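Local atomic coordinates of putative glutathione S-transferase (Sinorhizobium meliloti, PDB entry 4MDC), a protein that probably transfers glutathione to electrophilic substrates, as glutathione S-transferases do, and is built as a homodimer. Residues Leu125-Ala130 with Arg168-Tyr173; Val137-Phe142 with Ser157-Thr162; Ala198-Leu203 with Glu219-Leu224; Val202-Tyr205 with Asp210-Asp213. All blocks are in the same frame, centred on the assembly; numbering follows the deposited sequence.

Interaction 1 of 4, residues Leu125-Ala130 with Arg168-Tyr173; sequences LQKMEA and RQHMKY
M128 and H170 have the closest CA atoms, 6.8 Å apart, where the helical segments 125-130 and 168-173 pass with axes 10.9 Å apart and N-to-C directions at 146°. The segment 125-130 contains a wider pi-type turn. M128 is a selenomethionine. Its CG lies over one face of the H170 imidazole, 3.8 Å from the ring centroid, in a CH-pi contact. The CG of M128 stands anti to its own backbone N (chi1 -165°), and the chain is extended from there. It therefore runs past H170 in the opposite direction, and its CE ends 3.8 Å from H170 CB. The selenium sits oblique to the ring. Both helices belong to the all-helical C-terminal domain of the glutathione S-transferase fold. K127 comes to the edge of the same imidazole, with its CG near the ring plane and 4.0 Å from H170 CE1. H170 NE2 is hydrogen-bonded to OD2 of D131, a residue just beyond segment 125-130. K127 NZ pairs with the same D131 oxygen in a salt bridge within helix 111-145. D131 thus holds both groups from the long helix itself. At the outer side a water joins the helices. It accepts from K127 NZ at 3.0 Å and from Q169 NE2 at 2.8 Å. K127 also packs on A69 of the second subunit.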
loop_
_atom_site.group_PDB
_atom_site.type_symbol
_atom_site.label_atom_id
_atom_site.label_comp_id
_atom_site.label_asym_id
_atom_site.label_seq_id
_atom_site.Cartn_x
_atom_site.Cartn_y
_atom_site.Cartn_z
ATOM N N LEU B 125 8.200 -2.023 1.694
ATOM C CA LEU B 125 7.174 -3.066 1.627
ATOM C C LEU B 125 6.194 -2.987 0.463
ATOM O O LEU B 125 5.498 -3.991 0.160
ATOM C CB LEU B 125 6.377 -3.104 2.934
ATOM C CG LEU B 125 7.252 -3.438 4.153
ATOM C CD1 LEU B 125 6.391 -3.455 5.371
ATOM C CD2 LEU B 125 8.072 -4.737 4.054
ATOM N N GLN B 126 6.219 -1.871 -0.261
ATOM C CA GLN B 126 5.450 -1.756 -1.464
ATOM C C GLN B 126 6.318 -1.541 -2.698
ATOM O O GLN B 126 6.149 -2.270 -3.671
ATOM C CB GLN B 126 4.420 -0.594 -1.346
ATOM C CG GLN B 126 3.485 -0.825 -0.195
ATOM C CD GLN B 126 2.459 0.325 -0.031
ATOM O OE1 GLN B 126 2.343 1.244 -0.855
ATOM N NE2 GLN B 126 1.715 0.243 1.045
ATOM N N LYS B 127 7.125 -0.469 -2.731
ATOM C CA LYS B 127 7.924 -0.206 -3.933
ATOM C C LYS B 127 8.961 -1.313 -4.196
ATOM O O LYS B 127 8.970 -1.919 -5.265
ATOM C CB LYS B 127 8.582 1.150 -3.897
ATOM C CG LYS B 127 9.272 1.478 -5.223
ATOM C CD LYS B 127 9.804 2.885 -5.289
ATOM C CE LYS B 127 10.734 3.142 -6.425
ATOM N NZ LYS B 127 10.261 2.676 -7.741
HETATM N N MSE B 128 9.866 -1.553 -3.250
HETATM C CA MSE B 128 10.878 -2.602 -3.407
HETATM C C MSE B 128 10.203 -3.952 -3.584
HETATM O O MSE B 128 10.707 -4.844 -4.298
HETATM C CB MSE B 128 11.863 -2.673 -2.243
HETATM C CG MSE B 128 13.101 -3.524 -2.615
HETATM SE SE MSE B 128 14.335 -3.581 -1.077
HETATM C CE MSE B 128 15.696 -4.680 -1.984
ATOM N N GLU B 129 9.066 -4.127 -2.940
ATOM C CA GLU B 129 8.355 -5.422 -3.045
ATOM C C GLU B 129 7.882 -5.699 -4.495
ATOM O O GLU B 129 8.070 -6.771 -5.043
ATOM C CB GLU B 129 7.197 -5.374 -2.066
ATOM C CG GLU B 129 6.319 -6.585 -2.047
ATOM C CD GLU B 129 6.933 -7.760 -1.257
ATOM O OE1 GLU B 129 8.048 -7.614 -0.674
ATOM O OE2 GLU B 129 6.264 -8.834 -1.190
ATOM N N ALA B 130 7.363 -4.657 -5.133
ATOM C CA ALA B 130 6.919 -4.765 -6.532
ATOM C C ALA B 130 8.061 -4.822 -7.515
ATOM O O ALA B 130 8.015 -5.620 -8.490
ATOM C CB ALA B 130 6.000 -3.603 -6.910
ATOM N N ARG B 168 19.917 -2.975 -7.259
ATOM C CA ARG B 168 20.948 -2.028 -6.920
ATOM C C ARG B 168 20.389 -0.640 -6.526
ATOM O O ARG B 168 20.856 -0.030 -5.575
ATOM C CB ARG B 168 21.951 -1.884 -8.025
ATOM C CG ARG B 168 23.133 -1.042 -7.547
ATOM C CD ARG B 168 24.217 -1.019 -8.584
ATOM N NE ARG B 168 25.542 -0.731 -8.032
ATOM C CZ ARG B 168 26.313 0.284 -8.414
ATOM N NH1 ARG B 168 25.870 1.156 -9.321
ATOM N NH2 ARG B 168 27.540 0.443 -7.885
ATOM N N GLN B 169 19.392 -0.193 -7.257
ATOM C CA GLN B 169 18.799 1.105 -6.937
ATOM C C GLN B 169 18.288 1.165 -5.486
ATOM O O GLN B 169 18.494 2.151 -4.794
ATOM C CB GLN B 169 17.645 1.370 -7.915
ATOM C CG GLN B 169 16.769 2.544 -7.522
ATOM C CD GLN B 169 15.330 2.562 -8.118
ATOM O OE1 GLN B 169 14.942 1.733 -8.950
ATOM N NE2 GLN B 169 14.543 3.542 -7.666
ATOM N N HIS B 170 17.619 0.098 -5.064
ATOM C CA HIS B 170 17.138 -0.060 -3.706
ATOM C C HIS B 170 18.208 -0.148 -2.644
ATOM O O HIS B 170 18.119 0.535 -1.651
ATOM C CB HIS B 170 16.150 -1.248 -3.643
ATOM C CG HIS B 170 14.871 -0.920 -4.310
ATOM N ND1 HIS B 170 13.995 -0.028 -3.743
ATOM C CD2 HIS B 170 14.376 -1.208 -5.541
ATOM C CE1 HIS B 170 12.965 0.129 -4.545
ATOM N NE2 HIS B 170 13.172 -0.573 -5.636
HETATM N N MSE B 171 19.255 -0.921 -2.901
HETATM C CA MSE B 171 20.411 -1.000 -2.012
HETATM C C MSE B 171 21.122 0.330 -1.920
HETATM O O MSE B 171 21.607 0.703 -0.857
HETATM C CB MSE B 171 21.382 -2.101 -2.475
HETATM C CG MSE B 171 20.742 -3.464 -2.425
HETATM SE SE MSE B 171 19.992 -4.016 -0.683
HETATM C CE MSE B 171 21.733 -3.778 0.313
ATOM N N LYS B 172 21.239 1.052 -3.031
ATOM C CA LYS B 172 21.890 2.340 -3.038
ATOM C C LYS B 172 21.068 3.398 -2.260
ATOM O O LYS B 172 21.639 4.242 -1.572
ATOM C CB LYS B 172 22.200 2.814 -4.440
ATOM C CG LYS B 172 23.369 2.030 -5.044
ATOM C CD LYS B 172 24.685 2.623 -4.544
ATOM C CE LYS B 172 25.862 1.728 -4.848
ATOM N NZ LYS B 172 27.129 2.304 -4.343
ATOM N N TYR B 173 19.757 3.282 -2.323
ATOM C CA TYR B 173 18.887 4.229 -1.589
ATOM C C TYR B 173 19.048 3.952 -0.112
ATOM O O TYR B 173 19.209 4.843 0.714
ATOM C CB TYR B 173 17.428 4.086 -2.008
ATOM C CG TYR B 173 16.515 5.149 -1.371
ATOM C CD1 TYR B 173 16.861 6.484 -1.415
ATOM C CD2 TYR B 173 15.354 4.796 -0.727
ATOM C CE1 TYR B 173 16.004 7.474 -0.872
ATOM C CE2 TYR B 173 14.514 5.766 -0.204
ATOM C CZ TYR B 173 14.840 7.072 -0.259
ATOM O OH TYR B 173 13.978 7.989 0.340
HETATM O O HOH W 1 12.488 3.699 -9.497
#

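Interaction 2 of 4, residues Val137-Phe142 with Ser157-Thr162; sequences VRERIF and SKILRT
E139 and L160 have the closest CA atoms of the helical segments 137-142 and 157-162, 7.0 Å apart. The axes cross at -122°, with a closest approach of 9.8 Å. The contacts across this crossing are van der Waals contacts. From L160 it is CD2 that reaches over. It touches E139 CB and R140 CG, each at 3.9 Å, so it rests on the aliphatic parts of two polar residues. I159 crosses E139 at about a right angle. Its CG2 meets E139 CG at 3.8 Å, and its CD1 lies 3.7 Å from E139 OE2. E139 has CG anti to the carbonyl carbon (chi1 -67°), which sets it against I159, and the bend at chi2 turns OE2 to I159 CD1.

The polar ends bond outside the two segments. E139 OE1 accepts from the backbone N of D156, just before helix 157-165, and forms a salt bridge with K143. R140 NH1 forms a salt bridge with E208 and bonds to L206 O. The contact joins the far part of the long helix 111-145 to the short helix 157-165 of the C-terminal domain. Its chemistry implies that the helices meet by apolar touching, while E139 OE1 and R140 NH1 find their partners outside the two segments.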
loop_
_atom_site.group_PDB
_atom_site.type_symbol
_atom_site.label_atom_id
_atom_site.label_comp_id
_atom_site.label_asym_id
_atom_site.label_seq_id
_atom_site.Cartn_x
_atom_site.Cartn_y
_atom_site.Cartn_z
ATOM N N VAL B 137 10.838 -13.816 -5.411
ATOM C CA VAL B 137 10.389 -14.924 -4.521
ATOM C C VAL B 137 9.475 -15.894 -5.310
ATOM O O VAL B 137 9.522 -17.131 -5.163
ATOM C CB VAL B 137 9.709 -14.339 -3.265
ATOM C CG1 VAL B 137 8.920 -15.397 -2.520
ATOM C CG2 VAL B 137 10.747 -13.702 -2.343
ATOM N N ARG B 138 8.590 -15.341 -6.109
ATOM C CA ARG B 138 7.667 -16.199 -6.853
ATOM C C ARG B 138 8.427 -17.124 -7.790
ATOM O O ARG B 138 8.147 -18.330 -7.852
ATOM C CB ARG B 138 6.685 -15.359 -7.654
ATOM C CG ARG B 138 5.685 -16.199 -8.444
ATOM C CD ARG B 138 4.689 -15.366 -9.222
ATOM N NE ARG B 138 3.950 -16.215 -10.140
ATOM C CZ ARG B 138 2.868 -16.926 -9.840
ATOM N NH1 ARG B 138 2.343 -16.889 -8.628
ATOM N NH2 ARG B 138 2.287 -17.663 -10.789
ATOM N N GLU B 139 9.403 -16.597 -8.496
ATOM C CA GLU B 139 10.173 -17.410 -9.419
ATOM C C GLU B 139 11.087 -18.427 -8.717
ATOM O O GLU B 139 11.155 -19.582 -9.137
ATOM C CB GLU B 139 11.021 -16.554 -10.331
ATOM C CG GLU B 139 10.220 -15.708 -11.307
ATOM C CD GLU B 139 9.159 -16.497 -12.069
ATOM O OE1 GLU B 139 9.461 -17.608 -12.571
ATOM O OE2 GLU B 139 8.002 -16.045 -12.122
ATOM N N ARG B 140 11.733 -18.007 -7.630
ATOM C CA ARG B 140 12.679 -18.874 -6.906
ATOM C C ARG B 140 12.104 -19.781 -5.847
ATOM O O ARG B 140 12.676 -20.814 -5.539
ATOM C CB ARG B 140 13.774 -18.015 -6.299
ATOM C CG ARG B 140 14.520 -17.343 -7.416
ATOM C CD ARG B 140 15.944 -16.990 -7.076
ATOM N NE ARG B 140 16.657 -18.156 -6.539
ATOM C CZ ARG B 140 17.643 -18.108 -5.641
ATOM N NH1 ARG B 140 18.131 -16.961 -5.230
ATOM N NH2 ARG B 140 18.166 -19.231 -5.176
ATOM N N ILE B 141 11.024 -19.390 -5.221
ATOM C CA ILE B 141 10.462 -20.163 -4.106
ATOM C C ILE B 141 9.197 -20.860 -4.709
ATOM O O ILE B 141 9.111 -22.107 -4.918
ATOM C CB ILE B 141 10.185 -19.235 -2.860
ATOM C CG1 ILE B 141 11.480 -18.552 -2.313
ATOM C CG2 ILE B 141 9.484 -19.973 -1.717
ATOM C CD1 ILE B 141 12.482 -19.500 -1.739
ATOM N N PHE B 142 8.224 -20.029 -5.038
ATOM C CA PHE B 142 6.859 -20.526 -5.194
ATOM C C PHE B 142 6.642 -21.402 -6.430
ATOM O O PHE B 142 5.910 -22.404 -6.362
ATOM C CB PHE B 142 5.846 -19.391 -5.152
ATOM C CG PHE B 142 5.844 -18.581 -3.884
ATOM C CD1 PHE B 142 6.344 -19.073 -2.685
ATOM C CD2 PHE B 142 5.267 -17.318 -3.888
ATOM C CE1 PHE B 142 6.319 -18.280 -1.543
ATOM C CE2 PHE B 142 5.222 -16.532 -2.751
ATOM C CZ PHE B 142 5.760 -17.016 -1.568
ATOM N N SER B 157 13.411 -16.788 -16.678
ATOM C CA SER B 157 14.693 -16.081 -16.672
ATOM C C SER B 157 14.521 -14.566 -16.874
ATOM O O SER B 157 15.293 -13.787 -16.314
ATOM C CB SER B 157 15.657 -16.663 -17.718
ATOM O OG SER B 157 15.135 -16.474 -19.013
ATOM N N LYS B 158 13.504 -14.160 -17.633
ATOM C CA LYS B 158 13.300 -12.749 -17.944
ATOM C C LYS B 158 12.805 -11.979 -16.701
ATOM O O LYS B 158 13.292 -10.883 -16.404
ATOM C CB LYS B 158 12.367 -12.568 -19.138
ATOM C CG LYS B 158 12.085 -11.096 -19.485
ATOM C CD LYS B 158 10.950 -10.838 -20.478
ATOM C CE LYS B 158 10.128 -9.628 -20.036
ATOM N NZ LYS B 158 9.819 -8.727 -21.178
ATOM N N ILE B 159 11.876 -12.578 -15.970
ATOM C CA ILE B 159 11.448 -11.996 -14.689
ATOM C C ILE B 159 12.606 -11.962 -13.671
ATOM O O ILE B 159 12.807 -10.947 -12.997
ATOM C CB ILE B 159 10.227 -12.730 -14.124
ATOM C CG1 ILE B 159 9.037 -12.499 -15.050
ATOM C CG2 ILE B 159 9.912 -12.221 -12.714
ATOM C CD1 ILE B 159 7.869 -13.434 -14.775
ATOM N N LEU B 160 13.400 -13.034 -13.574
ATOM C CA LEU B 160 14.579 -12.991 -12.692
ATOM C C LEU B 160 15.492 -11.848 -13.045
ATOM O O LEU B 160 15.992 -11.147 -12.179
ATOM C CB LEU B 160 15.427 -14.266 -12.740
ATOM C CG LEU B 160 14.850 -15.479 -12.043
ATOM C CD1 LEU B 160 15.780 -16.672 -12.192
ATOM C CD2 LEU B 160 14.628 -15.177 -10.598
ATOM N N ARG B 161 15.766 -11.689 -14.332
ATOM C CA ARG B 161 16.695 -10.655 -14.745
ATOM C C ARG B 161 16.205 -9.260 -14.416
ATOM O O ARG B 161 16.974 -8.452 -13.961
ATOM C CB ARG B 161 17.024 -10.813 -16.230
ATOM C CG ARG B 161 18.031 -9.843 -16.771
ATOM C CD ARG B 161 18.356 -10.292 -18.170
ATOM N NE ARG B 161 17.213 -10.183 -19.068
ATOM C CZ ARG B 161 16.574 -11.179 -19.707
ATOM N NH1 ARG B 161 16.928 -12.465 -19.579
ATOM N NH2 ARG B 161 15.549 -10.866 -20.502
ATOM N N THR B 162 14.940 -8.998 -14.693
ATOM C CA THR B 162 14.338 -7.699 -14.439
ATOM C C THR B 162 14.406 -7.414 -12.937
ATOM O O THR B 162 14.844 -6.332 -12.535
ATOM C CB THR B 162 12.892 -7.637 -14.959
ATOM O OG1 THR B 162 12.899 -7.865 -16.357
ATOM C CG2 THR B 162 12.272 -6.239 -14.753
#

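Interaction 3 of 4, residues Ala198-Leu203 with Glu219-Leu224; sequences AAISVL and EWYQRL
Y221 holds its CG anti to the backbone N (chi1 -176°), which carries the phenol across to helix 191-205. I200 has its CG2 likewise anti to N, and this methyl lands over the centre of the Y221 ring. It lies 3.8 Å from the centroid and 13° off the normal, a CH-pi contact over the face. The nearest ring atom is CE1, 3.7 Å from I200 CG2. The two side chains slide past each other in opposite directions. The rest of I200 turns away toward M171 and L174 of helix 167-180. At the far end of the ring, Y221 OH lies 3.3 Å from S201 CB. The serine hydroxyl is used within its own helix: S201 OG donates to A198 O at 2.8 Å. R36 NH1 also bonds to S201 OG, linking it to helix 33-44. Without the Y221 ring, as with an alanine here, I200 CG2 would probably lose the face it rests on and a gap would open beside S201. On the outer side of helix 215-225, R223 grips E219 side-on, with NH2 to OE1 at 2.7 Å and NE to OE2 at 2.8 Å. All three residues that touch across the helices are buried. The arrangement is that of the helical core of the glutathione S-transferase C-terminal domain, where helix 191-205 lies inside and helix 215-225 packs against it.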
loop_
_atom_site.group_PDB
_atom_site.type_symbol
_atom_site.label_atom_id
_atom_site.label_comp_id
_atom_site.label_asym_id
_atom_site.label_seq_id
_atom_site.Cartn_x
_atom_site.Cartn_y
_atom_site.Cartn_z
ATOM N N ALA B 198 13.387 -6.307 7.171
ATOM C CA ALA B 198 12.578 -7.446 6.799
ATOM C C ALA B 198 12.731 -7.810 5.313
ATOM O O ALA B 198 12.913 -8.939 4.983
ATOM C CB ALA B 198 11.133 -7.182 7.125
ATOM N N ALA B 199 12.674 -6.806 4.443
ATOM C CA ALA B 199 12.818 -6.978 2.995
ATOM C C ALA B 199 14.240 -7.458 2.647
ATOM O O ALA B 199 14.387 -8.473 1.944
ATOM C CB ALA B 199 12.517 -5.700 2.257
ATOM N N ILE B 200 15.241 -6.827 3.273
ATOM C CA ILE B 200 16.615 -7.259 3.030
ATOM C C ILE B 200 16.850 -8.696 3.493
ATOM O O ILE B 200 17.594 -9.428 2.810
ATOM C CB ILE B 200 17.628 -6.353 3.787
ATOM C CG1 ILE B 200 17.676 -4.991 3.126
ATOM C CG2 ILE B 200 19.004 -6.962 3.882
ATOM C CD1 ILE B 200 17.883 -4.946 1.686
ATOM N N SER B 201 16.255 -9.091 4.610
ATOM C CA SER B 201 16.494 -10.441 5.158
ATOM C C SER B 201 16.002 -11.520 4.222
ATOM O O SER B 201 16.614 -12.635 4.114
ATOM C CB SER B 201 15.890 -10.611 6.557
ATOM O OG SER B 201 14.476 -10.735 6.537
ATOM N N VAL B 202 14.926 -11.242 3.485
ATOM C CA VAL B 202 14.391 -12.219 2.502
ATOM C C VAL B 202 15.371 -12.372 1.315
ATOM O O VAL B 202 15.701 -13.500 0.880
ATOM C CB VAL B 202 12.990 -11.803 2.037
ATOM C CG1 VAL B 202 12.493 -12.600 0.855
ATOM C CG2 VAL B 202 11.989 -11.918 3.195
ATOM N N LEU B 203 15.763 -11.224 0.755
ATOM C CA LEU B 203 16.705 -11.209 -0.332
ATOM C C LEU B 203 18.024 -11.853 0.092
ATOM O O LEU B 203 18.639 -12.562 -0.711
ATOM C CB LEU B 203 16.908 -9.803 -0.870
ATOM C CG LEU B 203 15.608 -9.281 -1.506
ATOM C CD1 LEU B 203 15.723 -7.788 -1.821
ATOM C CD2 LEU B 203 15.269 -10.039 -2.754
ATOM N N GLU B 219 26.636 -2.047 7.267
ATOM C CA GLU B 219 26.858 -1.648 8.641
ATOM C C GLU B 219 25.509 -1.503 9.351
ATOM O O GLU B 219 25.329 -1.941 10.501
ATOM C CB GLU B 219 27.688 -0.352 8.710
ATOM C CG GLU B 219 27.956 0.158 10.144
ATOM C CD GLU B 219 26.769 0.876 10.821
ATOM O OE1 GLU B 219 25.967 1.559 10.123
ATOM O OE2 GLU B 219 26.610 0.787 12.082
ATOM N N TRP B 220 24.559 -0.836 8.682
ATOM C CA TRP B 220 23.214 -0.677 9.225
ATOM C C TRP B 220 22.496 -2.023 9.442
ATOM O O TRP B 220 21.861 -2.276 10.520
ATOM C CB TRP B 220 22.407 0.327 8.345
ATOM C CG TRP B 220 20.943 0.255 8.596
ATOM C CD1 TRP B 220 20.194 1.024 9.458
ATOM C CD2 TRP B 220 20.028 -0.675 8.002
ATOM N NE1 TRP B 220 18.904 0.598 9.472
ATOM C CE2 TRP B 220 18.763 -0.430 8.565
ATOM C CE3 TRP B 220 20.152 -1.663 7.026
ATOM C CZ2 TRP B 220 17.640 -1.149 8.182
ATOM C CZ3 TRP B 220 19.070 -2.363 6.650
ATOM C CH2 TRP B 220 17.825 -2.166 7.261
ATOM N N TYR B 221 22.606 -2.943 8.458
ATOM C CA TYR B 221 21.931 -4.229 8.573
ATOM C C TYR B 221 22.513 -5.115 9.674
ATOM O O TYR B 221 21.789 -5.833 10.373
ATOM C CB TYR B 221 21.931 -4.973 7.252
ATOM C CG TYR B 221 21.165 -6.269 7.281
ATOM C CD1 TYR B 221 19.795 -6.308 7.529
ATOM C CD2 TYR B 221 21.819 -7.490 7.067
ATOM C CE1 TYR B 221 19.086 -7.513 7.529
ATOM C CE2 TYR B 221 21.107 -8.682 7.096
ATOM C CZ TYR B 221 19.749 -8.685 7.356
ATOM O OH TYR B 221 19.027 -9.861 7.337
ATOM N N GLN B 222 23.812 -5.022 9.851
ATOM C CA GLN B 222 24.459 -5.742 10.929
ATOM C C GLN B 222 23.882 -5.328 12.282
ATOM O O GLN B 222 23.673 -6.186 13.132
ATOM C CB GLN B 222 25.980 -5.564 10.857
ATOM C CG GLN B 222 26.738 -6.723 11.444
ATOM C CD GLN B 222 26.892 -6.507 12.914
ATOM O OE1 GLN B 222 26.738 -5.360 13.401
ATOM N NE2 GLN B 222 27.173 -7.572 13.647
ATOM N N ARG B 223 23.558 -4.051 12.461
ATOM C CA ARG B 223 22.886 -3.591 13.654
ATOM C C ARG B 223 21.496 -4.159 13.787
ATOM O O ARG B 223 21.125 -4.566 14.891
ATOM C CB ARG B 223 22.742 -2.055 13.734
ATOM C CG ARG B 223 24.002 -1.267 14.060
ATOM C CD ARG B 223 23.626 0.230 14.143
ATOM N NE ARG B 223 23.955 0.939 12.906
ATOM C CZ ARG B 223 23.209 1.886 12.340
ATOM N NH1 ARG B 223 21.983 2.237 12.842
ATOM N NH2 ARG B 223 23.651 2.470 11.234
ATOM N N LEU B 224 20.695 -4.162 12.733
ATOM C CA LEU B 224 19.349 -4.737 12.850
ATOM C C LEU B 224 19.378 -6.275 13.084
ATOM O O LEU B 224 18.643 -6.798 13.934
ATOM C CB LEU B 224 18.535 -4.487 11.626
ATOM C CG LEU B 224 17.753 -3.155 11.593
ATOM C CD1 LEU B 224 16.594 -3.154 12.587
ATOM C CD2 LEU B 224 18.658 -1.960 11.863
#

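Interaction 4 of 4, residues Val202-Tyr205 with Asp210-Asp213; sequences VLDY and DWSD
D204 and W211 meet at about a right angle, the carboxylate and indole planes 81° apart. They join the end of helix 191-205 to the loop that leads to helix 215-225 in the glutathione S-transferase C-terminal domain. The bond is W211 NE1 to D204 OD1, 2.9 Å long, with an N-H...acceptor angle of 162°. It leaves the indole at its edge, close to the ring plane. At the other end it reaches OD1 from above the carboxylate plane, 60° out of it. D204 sets its CG anti to the backbone N, turning the carboxylate toward the loop. The same oxygen also bonds to H246 NE2, so two donors grip one oxygen of the buried D204. With a leucine in place of D204, the N-H of the buried W211 and H246 NE2 would probably lose their shared acceptor, and the indole would be less firmly set. The indole is enclosed by other parts of the chain. F252 meets it edge-to-face, and M171 packs on it from helix 167-180. W211 opens a short 3-10 segment, 211-213, where D213 N bonds to D210 O. The side chain of D210 helps to hold this turn: S212 OG donates to D210 OD1 at 2.6 Å.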
loop_
_atom_site.group_PDB
_atom_site.type_symbol
_atom_site.label_atom_id
_atom_site.label_comp_id
_atom_site.label_asym_id
_atom_site.label_seq_id
_atom_site.Cartn_x
_atom_site.Cartn_y
_atom_site.Cartn_z
ATOM N N VAL B 202 14.926 -11.242 3.485
ATOM C CA VAL B 202 14.391 -12.219 2.502
ATOM C C VAL B 202 15.371 -12.372 1.315
ATOM O O VAL B 202 15.701 -13.500 0.880
ATOM C CB VAL B 202 12.990 -11.803 2.037
ATOM C CG1 VAL B 202 12.493 -12.600 0.855
ATOM C CG2 VAL B 202 11.989 -11.918 3.195
ATOM N N LEU B 203 15.763 -11.224 0.755
ATOM C CA LEU B 203 16.705 -11.209 -0.332
ATOM C C LEU B 203 18.024 -11.853 0.092
ATOM O O LEU B 203 18.639 -12.562 -0.711
ATOM C CB LEU B 203 16.908 -9.803 -0.870
ATOM C CG LEU B 203 15.608 -9.281 -1.506
ATOM C CD1 LEU B 203 15.723 -7.788 -1.821
ATOM C CD2 LEU B 203 15.269 -10.039 -2.754
ATOM N N ASP B 204 18.460 -11.578 1.331
ATOM C CA ASP B 204 19.741 -12.104 1.805
ATOM C C ASP B 204 19.662 -13.581 2.010
ATOM O O ASP B 204 20.633 -14.299 1.653
ATOM C CB ASP B 204 20.176 -11.390 3.081
ATOM C CG ASP B 204 21.679 -11.595 3.390
ATOM O OD1 ASP B 204 22.519 -11.465 2.474
ATOM O OD2 ASP B 204 21.935 -11.916 4.571
ATOM N N TYR B 205 18.545 -14.101 2.508
ATOM C CA TYR B 205 18.338 -15.574 2.614
ATOM C C TYR B 205 18.612 -16.225 1.254
ATOM O O TYR B 205 19.273 -17.293 1.130
ATOM C CB TYR B 205 16.895 -15.862 2.975
ATOM C CG TYR B 205 16.600 -17.312 3.264
ATOM C CD1 TYR B 205 16.433 -18.239 2.243
ATOM C CD2 TYR B 205 16.456 -17.750 4.590
ATOM C CE1 TYR B 205 16.122 -19.579 2.552
ATOM C CE2 TYR B 205 16.185 -19.078 4.903
ATOM C CZ TYR B 205 16.049 -19.985 3.872
ATOM O OH TYR B 205 15.752 -21.288 4.176
ATOM N N ASP B 210 24.676 -8.363 -3.131
ATOM C CA ASP B 210 26.135 -8.231 -3.119
ATOM C C ASP B 210 26.531 -7.179 -2.110
ATOM O O ASP B 210 26.462 -5.981 -2.354
ATOM C CB ASP B 210 26.632 -7.857 -4.488
ATOM C CG ASP B 210 28.150 -7.663 -4.537
ATOM O OD1 ASP B 210 28.872 -7.725 -3.510
ATOM O OD2 ASP B 210 28.589 -7.454 -5.642
ATOM N N TRP B 211 26.913 -7.645 -0.922
ATOM C CA TRP B 211 27.200 -6.708 0.162
ATOM C C TRP B 211 28.477 -5.906 -0.086
ATOM O O TRP B 211 28.635 -4.827 0.485
ATOM C CB TRP B 211 27.244 -7.429 1.501
ATOM C CG TRP B 211 25.912 -7.856 2.009
ATOM C CD1 TRP B 211 25.418 -9.129 2.049
ATOM C CD2 TRP B 211 24.856 -7.006 2.506
ATOM N NE1 TRP B 211 24.148 -9.125 2.598
ATOM C CE2 TRP B 211 23.788 -7.836 2.887
ATOM C CE3 TRP B 211 24.737 -5.636 2.703
ATOM C CZ2 TRP B 211 22.614 -7.339 3.427
ATOM C CZ3 TRP B 211 23.534 -5.119 3.233
ATOM C CH2 TRP B 211 22.513 -5.977 3.606
ATOM N N SER B 212 29.396 -6.415 -0.902
ATOM C CA SER B 212 30.636 -5.652 -1.208
ATOM C C SER B 212 30.316 -4.352 -1.970
ATOM O O SER B 212 31.095 -3.410 -1.967
ATOM C CB SER B 212 31.613 -6.519 -2.033
ATOM O OG SER B 212 31.218 -6.567 -3.421
ATOM N N ASP B 213 29.160 -4.325 -2.629
ATOM C CA ASP B 213 28.716 -3.146 -3.385
ATOM C C ASP B 213 27.884 -2.206 -2.509
ATOM O O ASP B 213 27.597 -1.090 -2.936
ATOM C CB ASP B 213 27.895 -3.574 -4.595
ATOM C CG ASP B 213 27.553 -2.399 -5.545
ATOM O OD1 ASP B 213 28.449 -1.666 -6.022
ATOM O OD2 ASP B 213 26.346 -2.267 -5.854
#

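Overall arrangement
All four contacts lie in the helical C-terminal domain. Along the chain, interaction 2 falls between the two segments of interaction 1, and both use helix 111-145; their centres are 16 Å apart and they do not touch. Interactions 3 and 4 follow, both starting from helix 191-205 and sharing V202 and L203, with centres 9 Å apart. W211 of interaction 4 packs on I200 and Y221 of interaction 3. Interaction 1 reaches both through M128 on L203, and the R168-D213 salt bridge ties it to interaction 4. Interaction 2 meets helix 191-205 through V137 on V202. Helix 191-205 thus connects the four contacts into one helical core.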